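PEPTIDE N-myristoyltransferase (Saccharomyces cerevisiae, PDB 1IIC) catalyses transfer of the myristoyl group from myristoyl-CoA to the N-terminal glycine of peptide and protein substrates. Local coordinates at residues 92-97 / 258-263. Numbering follows the deposited sequence.
Sequences KSPGWK and KEEFEH
His-263 reaches from its helix to the backbone of Lys-92 and Ser-93. Its CB lies 3.9 Å from Pro-94 CD, and CG meets the same methylene. CG sits anti to the backbone N (chi1 168°), which carries the ring past Pro-94 CD to that backbone. There CD2 comes within 3.4 Å of Ser-93 CA, with Ser-93 CB a little farther. At the tip, CE1 approaches Lys-92 O at 3.2 Å. This carbonyl oxygen stands above one face of the imidazole, nearer CE1 and NE2 than the ring centre. NE2 is also near it, but the angle is too poor for a hydrogen bond; NE2 bonds instead to the backbone O of Trp-89. Replacing His-263 by an alanine removes the ring, which would probably leave Trp-89 O without its N-H partner and open a gap beside Ser-93 and Pro-94.

Pro-94 points toward the helix and rests against three of its side chains. Its CG presses on Glu-260 CG at 3.4 Å, and its CB lies 3.8 Å from Glu-259 CD. Glu-260 thus offers a methylene, Glu-259 its carboxylate end. Pro-94 is the second residue of a type II beta turn, closed by the hydrogen bond from Trp-96 N to Ser-93 O at 3.2 Å. Gly-95 comes third, where a CB would jam against the preceding carbonyl.

This is a surface contact. The turn belongs to the loop between helix 84-91 and strand 101-106, within the N-terminal family region. Helix 258-265 belongs to the C-terminal one, and its Phe-261 points away from the loop to pack on helix 236-247.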
ATOM      1  N   LYS A  92      13.102   0.830   6.291  1.00 29.57           N
ATOM      2  CA  LYS A  92      14.530   0.834   6.001  1.00 29.77           C
ATOM      3  C   LYS A  92      14.892   0.570   4.550  1.00 29.97           C
ATOM      4  O   LYS A  92      15.851  -0.136   4.269  1.00 29.60           O
ATOM      5  CB  LYS A  92      15.254  -0.163   6.907  1.00 29.30           C
ATOM      6  CG  LYS A  92      15.191   0.210   8.375  1.00 28.96           C
ATOM      7  CD  LYS A  92      15.775  -0.878   9.251  1.00 31.13           C
ATOM      8  CE  LYS A  92      17.258  -1.054   9.014  1.00 32.57           C
ATOM      9  NZ  LYS A  92      17.775  -2.175   9.853  1.00 34.95           N
ATOM     10  N   SER A  93      14.116   1.120   3.625  1.00 31.21           N
ATOM     11  CA  SER A  93      14.436   0.964   2.220  1.00 31.70           C
ATOM     12  C   SER A  93      15.615   1.921   2.015  1.00 32.68           C
ATOM     13  O   SER A  93      15.750   2.906   2.742  1.00 32.36           O
ATOM     14  CB  SER A  93      13.250   1.376   1.351  1.00 32.07           C
ATOM     15  OG  SER A  93      12.925   2.740   1.541  1.00 35.06           O
ATOM     16  N   PRO A  94      16.492   1.641   1.037  1.00 33.03           N
ATOM     17  CA  PRO A  94      17.650   2.509   0.784  1.00 32.86           C
ATOM     18  C   PRO A  94      17.312   3.989   0.650  1.00 33.10           C
ATOM     19  O   PRO A  94      16.365   4.363  -0.053  1.00 33.04           O
ATOM     20  CB  PRO A  94      18.245   1.928  -0.499  1.00 32.93           C
ATOM     21  CG  PRO A  94      17.070   1.290  -1.165  1.00 32.99           C
ATOM     22  CD  PRO A  94      16.379   0.613  -0.009  1.00 32.77           C
ATOM     23  N   GLY A  95      18.094   4.823   1.332  1.00 32.24           N
ATOM     24  CA  GLY A  95      17.873   6.259   1.292  1.00 31.56           C
ATOM     25  C   GLY A  95      17.086   6.777   2.487  1.00 31.82           C
ATOM     26  O   GLY A  95      16.888   7.986   2.630  1.00 30.74           O
ATOM     27  N   TRP A  96      16.640   5.868   3.352  1.00 31.57           N
ATOM     28  CA  TRP A  96      15.864   6.260   4.522  1.00 32.37           C
ATOM     29  C   TRP A  96      16.699   7.061   5.499  1.00 33.07           C
ATOM     30  O   TRP A  96      17.921   6.968   5.497  1.00 33.73           O
ATOM     31  CB  TRP A  96      15.303   5.034   5.245  1.00 30.80           C
ATOM     32  CG  TRP A  96      16.330   4.186   5.936  1.00 31.47           C
ATOM     33  CD1 TRP A  96      17.142   3.250   5.362  1.00 30.60           C
ATOM     34  CD2 TRP A  96      16.628   4.169   7.341  1.00 30.78           C
ATOM     35  NE1 TRP A  96      17.918   2.645   6.320  1.00 29.67           N
ATOM     36  CE2 TRP A  96      17.624   3.191   7.544  1.00 31.18           C
ATOM     37  CE3 TRP A  96      16.146   4.886   8.449  1.00 32.56           C
ATOM     38  CZ2 TRP A  96      18.154   2.907   8.814  1.00 30.33           C
ATOM     39  CZ3 TRP A  96      16.674   4.604   9.715  1.00 31.61           C
ATOM     40  CH2 TRP A  96      17.667   3.622   9.881  1.00 31.72           C
ATOM     41  N   LYS A  97      16.030   7.861   6.323  1.00 34.07           N
ATOM     42  CA  LYS A  97      16.708   8.663   7.341  1.00 35.21           C
ATOM     43  C   LYS A  97      15.850   8.750   8.596  1.00 35.60           C
ATOM     44  O   LYS A  97      14.631   8.934   8.513  1.00 35.05           O
ATOM     45  CB  LYS A  97      17.019  10.069   6.826  1.00 34.35           C
ATOM     46  CG  LYS A  97      15.948  10.669   5.966  1.00 35.76           C
ATOM     47  CD  LYS A  97      16.194  10.355   4.500  1.00 35.48           C
ATOM     48  CE  LYS A  97      17.424  11.071   3.999  1.00 34.61           C
ATOM     49  NZ  LYS A  97      17.299  12.535   4.200  1.00 34.91           N
ATOM     50  N   LYS A 258      17.493  -0.974  -8.896  1.00 32.46           N
ATOM     51  CA  LYS A 258      17.615  -2.397  -8.600  1.00 32.89           C
ATOM     52  C   LYS A 258      17.778  -2.626  -7.107  1.00 32.35           C
ATOM     53  O   LYS A 258      17.287  -3.615  -6.557  1.00 33.04           O
ATOM     54  CB  LYS A 258      18.795  -3.022  -9.358  1.00 33.68           C
ATOM     55  CG  LYS A 258      18.422  -3.481 -10.763  1.00 35.81           C
ATOM     56  CD  LYS A 258      19.534  -4.271 -11.448  1.00 35.36           C
ATOM     57  CE  LYS A 258      19.113  -4.654 -12.865  1.00 34.91           C
ATOM     58  NZ  LYS A 258      20.240  -5.174 -13.682  1.00 35.36           N
ATOM     59  N   GLU A 259      18.465  -1.698  -6.455  1.00 31.00           N
ATOM     60  CA  GLU A 259      18.704  -1.793  -5.025  1.00 30.54           C
ATOM     61  C   GLU A 259      17.387  -1.734  -4.255  1.00 28.45           C
ATOM     62  O   GLU A 259      17.102  -2.604  -3.440  1.00 26.58           O
ATOM     63  CB  GLU A 259      19.636  -0.663  -4.592  1.00 30.98           C
ATOM     64  CG  GLU A 259      19.917  -0.616  -3.116  1.00 31.01           C
ATOM     65  CD  GLU A 259      20.883   0.494  -2.767  1.00 32.70           C
ATOM     66  OE1 GLU A 259      20.751   1.594  -3.357  1.00 33.44           O
ATOM     67  OE2 GLU A 259      21.762   0.272  -1.906  1.00 31.04           O
ATOM     68  N   GLU A 260      16.588  -0.708  -4.523  1.00 28.03           N
ATOM     69  CA  GLU A 260      15.295  -0.565  -3.856  1.00 27.34           C
ATOM     70  C   GLU A 260      14.454  -1.794  -4.139  1.00 25.49           C
ATOM     71  O   GLU A 260      13.851  -2.363  -3.241  1.00 25.92           O
ATOM     72  CB  GLU A 260      14.563   0.677  -4.364  1.00 25.98           C
ATOM     73  CG  GLU A 260      15.267   1.962  -4.001  1.00 28.84           C
ATOM     74  CD  GLU A 260      14.667   3.182  -4.670  1.00 29.88           C
ATOM     75  OE1 GLU A 260      15.020   4.310  -4.267  1.00 32.40           O
ATOM     76  OE2 GLU A 260      13.853   3.017  -5.599  1.00 31.45           O
ATOM     77  N   PHE A 261      14.435  -2.208  -5.399  1.00 26.21           N
ATOM     78  CA  PHE A 261      13.655  -3.367  -5.805  1.00 24.87           C
ATOM     79  C   PHE A 261      14.025  -4.600  -5.006  1.00 25.37           C
ATOM     80  O   PHE A 261      13.153  -5.309  -4.498  1.00 26.18           O
ATOM     81  CB  PHE A 261      13.854  -3.661  -7.289  1.00 24.00           C
ATOM     82  CG  PHE A 261      12.958  -4.749  -7.809  1.00 23.95           C
ATOM     83  CD1 PHE A 261      11.708  -4.444  -8.343  1.00 23.21           C
ATOM     84  CD2 PHE A 261      13.338  -6.085  -7.711  1.00 23.11           C
ATOM     85  CE1 PHE A 261      10.844  -5.460  -8.769  1.00 23.31           C
ATOM     86  CE2 PHE A 261      12.482  -7.105  -8.132  1.00 24.09           C
ATOM     87  CZ  PHE A 261      11.235  -6.792  -8.659  1.00 22.77           C
ATOM     88  N   GLU A 262      15.320  -4.863  -4.892  1.00 24.89           N
ATOM     89  CA  GLU A 262      15.776  -6.032  -4.156  1.00 25.61           C
ATOM     90  C   GLU A 262      15.435  -5.946  -2.669  1.00 25.29           C
ATOM     91  O   GLU A 262      15.005  -6.923  -2.060  1.00 25.95           O
ATOM     92  CB  GLU A 262      17.284  -6.214  -4.347  1.00 25.63           C
ATOM     93  CG  GLU A 262      17.841  -7.389  -3.592  1.00 25.08           C
ATOM     94  CD  GLU A 262      19.208  -7.810  -4.099  1.00 27.17           C
ATOM     95  OE1 GLU A 262      19.815  -8.711  -3.481  1.00 25.37           O
ATOM     96  OE2 GLU A 262      19.669  -7.241  -5.115  1.00 28.59           O
ATOM     97  N   HIS A 263      15.629  -4.778  -2.075  1.00 26.07           N
ATOM     98  CA  HIS A 263      15.306  -4.626  -0.661  1.00 26.20           C
ATOM     99  C   HIS A 263      13.812  -4.851  -0.424  1.00 24.62           C
ATOM    100  O   HIS A 263      13.398  -5.453   0.569  1.00 24.28           O
ATOM    101  CB  HIS A 263      15.662  -3.225  -0.168  1.00 26.27           C
ATOM    102  CG  HIS A 263      15.089  -2.916   1.181  1.00 28.07           C
ATOM    103  ND1 HIS A 263      15.673  -3.345   2.354  1.00 28.82           N
ATOM    104  CD2 HIS A 263      13.922  -2.326   1.534  1.00 26.44           C
ATOM    105  CE1 HIS A 263      14.889  -3.037   3.373  1.00 28.35           C
ATOM    106  NE2 HIS A 263      13.819  -2.421   2.901  1.00 28.96           N
TER